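Local coordinates for fluoroacetyl-CoA-specific thioesterase-like domain-containing protein (Thermanaerovibrio acidaminovorans, PDB 3QOO) that is of unknown function but has a hot-dog fold related to fluoroacetyl-CoA-specific thioesterases, which suggests that it may hydrolyse an acyl-CoA thioester, at residues V22-T27 against P78-G82. Numbering follows the deposited sequence.
Sequences VSVSDT and PAVLG. With NA (sodium ion), chain B.
V22 points its side chain toward 78-82, with V22 CB 3.3 Å from the carbonyl oxygen of V80. With CG1 anti to the backbone N (chi1 180°), the two methyls straddle that oxygen: CG1 heads for L81, while V22 CG2 lies 4.1 Å from A79 CB. V22 and A79 both also pack on V85 of strand 84-95. V22 O accepts a nearly straight hydrogen bond (171°) from G82 N at 2.9 Å. L81 starts out facing away, yet its CD2 reaches back over the S23-V24 peptide, 3.5 Å from S23 C. There the leucine also meets T27: T27 CG2 packs 3.8 Å from L81 CD2, the two side chains crossing at about a right angle. The turn beneath is held by D26: its OD2 accepts S23 N through the anti lone pair and S23 OG from above the carboxylate plane, while OD1 forms a salt bridge to K20. S23 OG thus both donates to the aspartate and binds sodium, which S25 OG and three waters also bind. The contact ties the turn after strand 15-21, outermost in this chain's sheet, to the loop entering its antiparallel neighbour 84-95, at one end of the hot-dog sheet.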
loop_
_atom_site.group_PDB
_atom_site.type_symbol
_atom_site.label_atom_id
_atom_site.label_comp_id
_atom_site.label_asym_id
_atom_site.label_seq_id
_atom_site.Cartn_x
_atom_site.Cartn_y
_atom_site.Cartn_z
ATOM N N VAL A 22 12.418 10.576 4.385
ATOM C CA VAL A 22 11.134 10.451 5.086
ATOM C C VAL A 22 10.699 11.830 5.553
ATOM O O VAL A 22 11.368 12.471 6.370
ATOM C CB VAL A 22 11.193 9.452 6.245
ATOM C CG1 VAL A 22 9.841 9.367 6.941
ATOM C CG2 VAL A 22 11.686 8.083 5.780
ATOM N N SER A 23 9.524 12.256 5.094
ATOM C CA SER A 23 8.954 13.553 5.414
ATOM C C SER A 23 7.559 13.391 6.022
ATOM O O SER A 23 7.001 12.303 6.031
ATOM C CB SER A 23 8.906 14.458 4.197
ATOM O OG SER A 23 7.888 14.029 3.294
ATOM N N VAL A 24 6.992 14.492 6.487
ATOM C CA VAL A 24 5.697 14.428 7.164
ATOM C C VAL A 24 4.610 13.825 6.240
ATOM O O VAL A 24 3.750 13.072 6.693
ATOM C CB VAL A 24 5.298 15.814 7.789
ATOM C CG1 VAL A 24 5.120 16.873 6.707
ATOM C CG2 VAL A 24 4.082 15.687 8.749
ATOM N N SER A 25 4.680 14.074 4.925
ATOM C CA SER A 25 3.673 13.519 4.015
ATOM C C SER A 25 3.773 12.018 3.859
ATOM O O SER A 25 2.853 11.364 3.384
ATOM C CB SER A 25 3.712 14.204 2.673
ATOM O OG SER A 25 4.909 13.961 2.004
ATOM N N ASP A 26 4.895 11.441 4.270
ATOM C CA ASP A 26 5.140 10.011 4.229
ATOM C C ASP A 26 4.760 9.321 5.523
ATOM O O ASP A 26 4.843 8.105 5.591
ATOM C CB ASP A 26 6.632 9.742 3.952
ATOM C CG ASP A 26 7.129 10.406 2.698
ATOM O OD1 ASP A 26 6.511 10.127 1.654
ATOM O OD2 ASP A 26 8.116 11.185 2.757
ATOM N N THR A 27 4.344 10.056 6.553
ATOM C CA THR A 27 4.043 9.474 7.869
ATOM C C THR A 27 2.586 9.675 8.199
ATOM O O THR A 27 1.999 8.890 8.984
ATOM C CB THR A 27 4.882 10.096 8.994
ATOM O OG1 THR A 27 4.453 11.458 9.227
ATOM C CG2 THR A 27 6.357 10.034 8.722
ATOM N N PRO A 78 11.373 0.640 11.848
ATOM C CA PRO A 78 10.914 1.986 11.588
ATOM C C PRO A 78 11.920 2.827 10.798
ATOM O O PRO A 78 13.090 2.892 11.151
ATOM C CB PRO A 78 10.662 2.541 12.997
ATOM C CG PRO A 78 11.641 1.776 13.875
ATOM C CD PRO A 78 11.559 0.379 13.306
ATOM N N ALA A 79 11.436 3.513 9.775
ATOM C CA ALA A 79 12.204 4.508 9.021
ATOM C C ALA A 79 11.736 5.872 9.513
ATOM O O ALA A 79 10.674 6.351 9.132
ATOM C CB ALA A 79 11.983 4.335 7.518
ATOM N N VAL A 80 12.511 6.473 10.399
ATOM C CA VAL A 80 12.095 7.695 11.079
ATOM C C VAL A 80 12.094 8.906 10.125
ATOM O O VAL A 80 12.823 8.957 9.129
ATOM C CB VAL A 80 13.101 7.952 12.281
ATOM C CG1 VAL A 80 14.476 8.375 11.798
ATOM C CG2 VAL A 80 12.574 8.949 13.315
ATOM N N LEU A 81 11.302 9.914 10.484
ATOM C CA LEU A 81 11.393 11.199 9.826
ATOM C C LEU A 81 12.865 11.621 9.709
ATOM O O LEU A 81 13.621 11.538 10.671
ATOM C CB LEU A 81 10.708 12.262 10.660
ATOM C CG LEU A 81 9.218 12.283 10.610
ATOM C CD1 LEU A 81 8.751 13.062 11.865
ATOM C CD2 LEU A 81 8.738 12.936 9.321
ATOM N N GLY A 82 13.248 12.092 8.528
ATOM C CA GLY A 82 14.611 12.571 8.251
ATOM C C GLY A 82 15.550 11.461 7.803
ATOM O O GLY A 82 16.677 11.739 7.372
HETATM NA NA NA B . 6.733 15.457 1.662
HETATM O O HOH W 1 5.903 16.722 3.593
HETATM O O HOH W 2 7.627 14.098 -0.042
HETATM O O HOH W 3 5.353 16.685 0.129
#